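2-hydroxyisobutanoyl-CoA mutase large subunit (Aquincola tertiaricarbonis, PDB 4R3U) works with its small, cobalamin-binding partner subunit to interconvert 2-hydroxyisobutyryl-CoA and (S)-3-hydroxybutyryl-CoA. Local coordinates at residues L213-Y216 against K220-I223; I226-R231 against G562-Y567. All blocks are in the same frame, centred on the assembly; numbering follows the deposited sequence.

Contacts 1 and 2 lie in series along the chain and on the same side of its centre, their own centres about 11 Å apart. Contact 1 is local, folding residues 220-223 back on helix 213-219, which follows barrel strand 206-208. Contact 2 begins with the next helix, 226-243, and reaches across 330 residues to the end of helix 553-564. The two meet where Ile223 O probably accepts a hydrogen bond from Tyr567 N, while Tyr567 packs edge-to-face against Tyr216 and Tyr222. The C-terminal tail is thereby laid against a barrel loop that reaches the bound cobalamin and borders the small subunit.

Contact 1. Residues L213-Y216 against K220-I223; sequences LKEY and KEYI
Two hydrogen bonds join Glu215 to the loop that leaves its helix. Lys220, with a positive phi of 66°, breaks the helical path, and its N bonds to Glu215 O at 2.8 Å, five residues back instead of the usual four. Next along, Glu221 N reaches Glu215 OE1 at 2.7 Å through the anti lone pair. A bend at chi2 (-57°) curls the Glu215 carboxylate over to this amide. The other oxygen, OE2, forms a salt bridge of 2.5 Å with Lys214 NZ and accepts a bond from Gln219 NE2. Without this carboxylate, as with an alanine here, the Glu221 amide would probably lose its acceptor, and Lys214 and Gln219 a shared partner.

Like charges also come close, Glu215 OE1 standing 3.9 Å from Glu221 OE1, a repulsion that Lys214, paired with Glu215, probably offsets in part, while Asn180 ND2 donates to Glu221 OE1.

The aromatic contact is of a different kind. The planes of the Tyr216 and Tyr222 rings are 9° apart, but the rings are offset by so much that contact is limited to their margins, CD1 of Tyr216 lying 3.5 Å from CD2 of Tyr222. Lys220 O lies over the centre of one Tyr222 face. The Lys220 chain runs past Glu215 O, its CD 3.6 Å away, to salt bridges with Glu569 of the same chain and Asp30 of the small subunit.

This is the end of the helix that follows strand 206-208 of the TIM barrel, and the turn at Lys220 brings Glu221 into the cobalamin pocket.

Contact 2. Residues I226-R231 against G562-Y567; sequences IAPSVR and GIWGTY
Ile226 and Pro228, in the opening turn of helix 226-243, face Tyr567 and Trp564 across CA-CA distances of 7.6 and 7.1 Å, where helix 553-564 gives way at Gly565, whose phi is positive, to an extended tail. No hydrogen bond crosses; the main interaction is a CH-pi contact between Pro228 and Trp564, joining a helix of the TIM barrel to the C-terminal part of the chain. Pro228 CB sits 3.5 Å above the centroid of the five-membered ring of Trp564, only 13° off its normal, while Pro228 CG lies over the CG side of the indole. The opposite indole face is covered by CD1 of the adjacent Ile563, 3.6 Å above the plane and off centre, which leaves the ring between two aliphatic groups. Further partners come from Ala532 and Leu539, against which the indole also packs, and from Tyr224, whose ring meets it edge-to-face.

One turn further along the helix, with its chain bent at chi2 (-92°), Arg231 brings NH1 to the indole edge, 3.9 Å from Trp564 CZ2. The guanidinium is held by a salt bridge from NE to Asp235 and by bonds from NH1 to Ala532 O and from NH2 to Val531 O. At the other end of the contact the packing is purely apolar: Ile226 CG1 touches Tyr567 CE1 at 4.0 Å.

Contact 1. Residues L213-Y216 against K220-I223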
ATOM      1  N   LEU A 213     -32.343  -3.091  -8.751  1.00 22.01           N
ATOM      2  CA  LEU A 213     -32.163  -4.540  -8.874  1.00 21.11           C
ATOM      3  C   LEU A 213     -31.153  -5.085  -7.859  1.00 27.73           C
ATOM      4  O   LEU A 213     -31.419  -6.099  -7.195  1.00 29.94           O
ATOM      5  CB  LEU A 213     -31.887  -4.956 -10.344  1.00 20.24           C
ATOM      6  CG  LEU A 213     -33.020  -4.569 -11.380  1.00 22.99           C
ATOM      7  CD1 LEU A 213     -32.597  -4.793 -12.800  1.00 23.10           C
ATOM      8  CD2 LEU A 213     -34.320  -5.282 -11.115  1.00 20.78           C
ATOM      9  N   LYS A 214     -30.082  -4.322  -7.616  1.00 23.11           N
ATOM     10  CA  LYS A 214     -29.055  -4.700  -6.663  1.00 22.50           C
ATOM     11  C   LYS A 214     -29.524  -4.534  -5.227  1.00 28.18           C
ATOM     12  O   LYS A 214     -28.916  -5.092  -4.325  1.00 28.20           O
ATOM     13  CB  LYS A 214     -27.734  -3.951  -6.958  1.00 24.72           C
ATOM     14  CG  LYS A 214     -27.748  -2.456  -6.721  1.00 21.03           C
ATOM     15  CD  LYS A 214     -27.240  -2.054  -5.349  1.00 12.27           C
ATOM     16  CE  LYS A 214     -26.999  -0.562  -5.318  1.00 22.47           C
ATOM     17  NZ  LYS A 214     -28.261   0.250  -5.271  1.00 14.37           N
ATOM     18  N   GLU A 215     -30.597  -3.742  -5.009  1.00 26.18           N
ATOM     19  CA  GLU A 215     -31.215  -3.519  -3.691  1.00 24.65           C
ATOM     20  C   GLU A 215     -31.966  -4.778  -3.274  1.00 28.14           C
ATOM     21  O   GLU A 215     -31.821  -5.222  -2.142  1.00 27.79           O
ATOM     22  CB  GLU A 215     -32.154  -2.303  -3.732  1.00 25.52           C
ATOM     23  CG  GLU A 215     -31.419  -0.959  -3.837  1.00 26.70           C
ATOM     24  CD  GLU A 215     -30.424  -0.690  -2.728  1.00 24.92           C
ATOM     25  OE1 GLU A 215     -30.665  -1.148  -1.595  1.00 28.46           O
ATOM     26  OE2 GLU A 215     -29.353  -0.112  -3.009  1.00 36.78           O
ATOM     27  N   TYR A 216     -32.710  -5.396  -4.218  1.00 24.16           N
ATOM     28  CA  TYR A 216     -33.417  -6.657  -3.953  1.00 24.04           C
ATOM     29  C   TYR A 216     -32.417  -7.795  -3.736  1.00 28.09           C
ATOM     30  O   TYR A 216     -32.599  -8.641  -2.860  1.00 28.89           O
ATOM     31  CB  TYR A 216     -34.400  -6.998  -5.091  1.00 24.81           C
ATOM     32  CG  TYR A 216     -35.497  -5.970  -5.260  1.00 25.00           C
ATOM     33  CD1 TYR A 216     -36.485  -5.806  -4.292  1.00 26.31           C
ATOM     34  CD2 TYR A 216     -35.560  -5.171  -6.397  1.00 25.45           C
ATOM     35  CE1 TYR A 216     -37.484  -4.839  -4.433  1.00 28.13           C
ATOM     36  CE2 TYR A 216     -36.561  -4.210  -6.554  1.00 26.44           C
ATOM     37  CZ  TYR A 216     -37.514  -4.038  -5.564  1.00 31.07           C
ATOM     38  OH  TYR A 216     -38.491  -3.078  -5.711  1.00 26.66           O
ATOM     39  N   LYS A 220     -30.702  -4.042   0.090  1.00 24.57           N
ATOM     40  CA  LYS A 220     -31.961  -4.133   0.836  1.00 23.46           C
ATOM     41  C   LYS A 220     -32.707  -2.799   1.130  1.00 26.18           C
ATOM     42  O   LYS A 220     -33.462  -2.694   2.109  1.00 25.03           O
ATOM     43  CB  LYS A 220     -31.791  -5.045   2.064  1.00 24.28           C
ATOM     44  CG  LYS A 220     -31.040  -6.348   1.786  1.00 29.35           C
ATOM     45  CD  LYS A 220     -31.777  -7.293   0.835  1.00 29.35           C
ATOM     46  CE  LYS A 220     -31.007  -8.550   0.578  1.00 30.91           C
ATOM     47  NZ  LYS A 220     -31.585  -9.689   1.317  1.00 42.78           N
ATOM     48  N   GLU A 221     -32.538  -1.812   0.231  1.00 22.33           N
ATOM     49  CA  GLU A 221     -33.247  -0.536   0.318  1.00 22.93           C
ATOM     50  C   GLU A 221     -34.312  -0.546  -0.757  1.00 29.84           C
ATOM     51  O   GLU A 221     -34.003  -0.441  -1.932  1.00 31.58           O
ATOM     52  CB  GLU A 221     -32.304   0.670   0.137  1.00 23.19           C
ATOM     53  CG  GLU A 221     -31.110   0.665   1.076  1.00 26.20           C
ATOM     54  CD  GLU A 221     -30.036   1.676   0.762  1.00 34.30           C
ATOM     55  OE1 GLU A 221     -30.201   2.448  -0.210  1.00 18.22           O
ATOM     56  OE2 GLU A 221     -29.008   1.679   1.476  1.00 33.23           O
ATOM     57  N   TYR A 222     -35.557  -0.751  -0.371  1.00 27.15           N
ATOM     58  CA  TYR A 222     -36.677  -0.796  -1.315  1.00 27.00           C
ATOM     59  C   TYR A 222     -37.947  -0.259  -0.683  1.00 31.96           C
ATOM     60  O   TYR A 222     -38.087  -0.269   0.544  1.00 32.78           O
ATOM     61  CB  TYR A 222     -36.892  -2.210  -1.894  1.00 27.50           C
ATOM     62  CG  TYR A 222     -36.646  -3.356  -0.941  1.00 27.59           C
ATOM     63  CD1 TYR A 222     -37.416  -3.510   0.211  1.00 30.19           C
ATOM     64  CD2 TYR A 222     -35.660  -4.301  -1.197  1.00 27.40           C
ATOM     65  CE1 TYR A 222     -37.200  -4.569   1.090  1.00 30.06           C
ATOM     66  CE2 TYR A 222     -35.430  -5.361  -0.321  1.00 28.80           C
ATOM     67  CZ  TYR A 222     -36.216  -5.503   0.811  1.00 34.54           C
ATOM     68  OH  TYR A 222     -36.005  -6.548   1.681  1.00 33.67           O
ATOM     69  N   ILE A 223     -38.853   0.245  -1.515  1.00 27.85           N
ATOM     70  CA  ILE A 223     -40.122   0.802  -1.075  1.00 26.89           C
ATOM     71  C   ILE A 223     -41.257   0.017  -1.733  1.00 32.34           C
ATOM     72  O   ILE A 223     -42.066  -0.581  -1.050  1.00 34.84           O
ATOM     73  CB  ILE A 223     -40.215   2.348  -1.348  1.00 29.22           C
ATOM     74  CG1 ILE A 223     -39.015   3.126  -0.745  1.00 28.57           C
ATOM     75  CG2 ILE A 223     -41.538   2.907  -0.812  1.00 29.35           C
ATOM     76  CD1 ILE A 223     -38.795   4.570  -1.223  1.00 24.76           C
TER

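Contact 2. Residues I226-R231 against G562-Y567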
ATOM      1  N   ILE A 226     -40.899  -4.755  -7.329  1.00 31.88           N
ATOM      2  CA  ILE A 226     -39.908  -4.716  -8.416  1.00 30.41           C
ATOM      3  C   ILE A 226     -40.331  -3.916  -9.661  1.00 37.16           C
ATOM      4  O   ILE A 226     -39.612  -2.985 -10.045  1.00 38.43           O
ATOM      5  CB  ILE A 226     -39.404  -6.141  -8.772  1.00 32.78           C
ATOM      6  CG1 ILE A 226     -39.012  -6.940  -7.496  1.00 31.24           C
ATOM      7  CG2 ILE A 226     -38.251  -6.054  -9.770  1.00 35.50           C
ATOM      8  CD1 ILE A 226     -38.566  -8.312  -7.714  1.00 34.48           C
ATOM      9  N   ALA A 227     -41.492  -4.266 -10.271  1.00 32.30           N
ATOM     10  CA  ALA A 227     -42.009  -3.638 -11.494  1.00 31.83           C
ATOM     11  C   ALA A 227     -42.136  -2.101 -11.451  1.00 35.83           C
ATOM     12  O   ALA A 227     -41.463  -1.456 -12.266  1.00 36.15           O
ATOM     13  CB  ALA A 227     -43.301  -4.299 -11.945  1.00 33.10           C
ATOM     14  N   PRO A 228     -42.920  -1.476 -10.514  1.00 31.21           N
ATOM     15  CA  PRO A 228     -42.977  -0.005 -10.489  1.00 30.22           C
ATOM     16  C   PRO A 228     -41.639   0.646 -10.174  1.00 33.60           C
ATOM     17  O   PRO A 228     -41.369   1.737 -10.674  1.00 34.36           O
ATOM     18  CB  PRO A 228     -44.029   0.296  -9.421  1.00 31.94           C
ATOM     19  CG  PRO A 228     -44.148  -0.905  -8.609  1.00 34.93           C
ATOM     20  CD  PRO A 228     -43.821  -2.058  -9.487  1.00 31.10           C
ATOM     21  N   SER A 229     -40.793  -0.036  -9.387  1.00 29.52           N
ATOM     22  CA  SER A 229     -39.466   0.441  -8.986  1.00 27.93           C
ATOM     23  C   SER A 229     -38.463   0.501 -10.156  1.00 35.72           C
ATOM     24  O   SER A 229     -37.554   1.349 -10.153  1.00 35.02           O
ATOM     25  CB  SER A 229     -38.903  -0.430  -7.880  1.00 26.92           C
ATOM     26  OG  SER A 229     -39.711  -0.327  -6.729  1.00 29.58           O
ATOM     27  N   VAL A 230     -38.617  -0.419 -11.139  1.00 33.76           N
ATOM     28  CA  VAL A 230     -37.757  -0.475 -12.329  1.00 32.08           C
ATOM     29  C   VAL A 230     -38.181   0.653 -13.269  1.00 38.66           C
ATOM     30  O   VAL A 230     -37.324   1.343 -13.863  1.00 40.85           O
ATOM     31  CB  VAL A 230     -37.739  -1.889 -12.962  1.00 33.75           C
ATOM     32  CG1 VAL A 230     -37.092  -1.886 -14.349  1.00 33.41           C
ATOM     33  CG2 VAL A 230     -37.019  -2.870 -12.038  1.00 31.67           C
ATOM     34  N   ARG A 231     -39.504   0.894 -13.324  1.00 33.04           N
ATOM     35  CA  ARG A 231     -40.089   1.976 -14.108  1.00 33.42           C
ATOM     36  C   ARG A 231     -39.521   3.355 -13.618  1.00 36.26           C
ATOM     37  O   ARG A 231     -39.277   4.242 -14.435  1.00 37.36           O
ATOM     38  CB  ARG A 231     -41.638   1.892 -14.029  1.00 33.40           C
ATOM     39  CG  ARG A 231     -42.393   3.073 -14.632  1.00 33.42           C
ATOM     40  CD  ARG A 231     -42.679   4.145 -13.600  1.00 33.03           C
ATOM     41  NE  ARG A 231     -43.249   5.348 -14.211  1.00 47.28           N
ATOM     42  CZ  ARG A 231     -44.552   5.584 -14.343  1.00 58.89           C
ATOM     43  NH1 ARG A 231     -45.444   4.699 -13.908  1.00 41.74           N
ATOM     44  NH2 ARG A 231     -44.972   6.707 -14.904  1.00 42.05           N
ATOM     45  N   GLY A 562     -50.054   3.986  -1.934  1.00 36.07           N
ATOM     46  CA  GLY A 562     -51.497   3.804  -2.094  1.00 37.77           C
ATOM     47  C   GLY A 562     -51.920   3.106  -3.377  1.00 43.51           C
ATOM     48  O   GLY A 562     -52.941   2.406  -3.387  1.00 44.91           O
ATOM     49  N   ILE A 563     -51.136   3.280  -4.473  1.00 39.24           N
ATOM     50  CA  ILE A 563     -51.413   2.613  -5.762  1.00 39.87           C
ATOM     51  C   ILE A 563     -50.478   1.417  -6.060  1.00 41.88           C
ATOM     52  O   ILE A 563     -50.848   0.530  -6.829  1.00 42.82           O
ATOM     53  CB  ILE A 563     -51.535   3.596  -6.975  1.00 43.65           C
ATOM     54  CG1 ILE A 563     -50.228   4.364  -7.252  1.00 42.65           C
ATOM     55  CG2 ILE A 563     -52.738   4.543  -6.837  1.00 46.07           C
ATOM     56  CD1 ILE A 563     -49.905   4.474  -8.719  1.00 48.41           C
ATOM     57  N   TRP A 564     -49.262   1.422  -5.482  1.00 36.27           N
ATOM     58  CA  TRP A 564     -48.227   0.412  -5.731  1.00 34.76           C
ATOM     59  C   TRP A 564     -48.007  -0.617  -4.628  1.00 39.85           C
ATOM     60  O   TRP A 564     -47.552  -1.735  -4.911  1.00 39.65           O
ATOM     61  CB  TRP A 564     -46.894   1.088  -6.078  1.00 31.10           C
ATOM     62  CG  TRP A 564     -46.858   1.690  -7.455  1.00 32.06           C
ATOM     63  CD1 TRP A 564     -47.659   1.367  -8.514  1.00 35.88           C
ATOM     64  CD2 TRP A 564     -45.950   2.698  -7.927  1.00 31.07           C
ATOM     65  NE1 TRP A 564     -47.311   2.111  -9.612  1.00 35.45           N
ATOM     66  CE2 TRP A 564     -46.264   2.939  -9.282  1.00 36.00           C
ATOM     67  CE3 TRP A 564     -44.893   3.415  -7.341  1.00 30.89           C
ATOM     68  CZ2 TRP A 564     -45.556   3.873 -10.063  1.00 35.15           C
ATOM     69  CZ3 TRP A 564     -44.205   4.349  -8.110  1.00 31.97           C
ATOM     70  CH2 TRP A 564     -44.547   4.582  -9.446  1.00 33.71           C
ATOM     71  N   GLY A 565     -48.293  -0.231  -3.389  1.00 35.41           N
ATOM     72  CA  GLY A 565     -48.057  -1.100  -2.244  1.00 34.44           C
ATOM     73  C   GLY A 565     -46.597  -1.066  -1.857  1.00 36.53           C
ATOM     74  O   GLY A 565     -45.860  -0.171  -2.270  1.00 34.37           O
ATOM     75  N   THR A 566     -46.171  -2.021  -1.045  1.00 35.18           N
ATOM     76  CA  THR A 566     -44.783  -2.111  -0.593  1.00 33.50           C
ATOM     77  C   THR A 566     -44.245  -3.490  -0.854  1.00 39.96           C
ATOM     78  O   THR A 566     -45.024  -4.442  -0.982  1.00 41.30           O
ATOM     79  CB  THR A 566     -44.650  -1.726   0.882  1.00 36.80           C
ATOM     80  OG1 THR A 566     -45.395  -2.634   1.691  1.00 43.02           O
ATOM     81  CG2 THR A 566     -45.079  -0.293   1.156  1.00 29.85           C
ATOM     82  N   TYR A 567     -42.917  -3.608  -0.934  1.00 37.33           N
ATOM     83  CA  TYR A 567     -42.259  -4.888  -1.158  1.00 38.45           C
ATOM     84  C   TYR A 567     -41.785  -5.451   0.194  1.00 46.53           C
ATOM     85  O   TYR A 567     -41.432  -4.687   1.103  1.00 45.70           O
ATOM     86  CB  TYR A 567     -41.056  -4.682  -2.106  1.00 38.67           C
ATOM     87  CG  TYR A 567     -40.248  -5.929  -2.393  1.00 39.37           C
ATOM     88  CD1 TYR A 567     -40.594  -6.782  -3.439  1.00 42.06           C
ATOM     89  CD2 TYR A 567     -39.134  -6.260  -1.622  1.00 38.66           C
ATOM     90  CE1 TYR A 567     -39.845  -7.931  -3.716  1.00 41.86           C
ATOM     91  CE2 TYR A 567     -38.403  -7.422  -1.865  1.00 39.65           C
ATOM     92  CZ  TYR A 567     -38.749  -8.247  -2.926  1.00 47.36           C
ATOM     93  OH  TYR A 567     -37.995  -9.370  -3.199  1.00 51.02           O
TER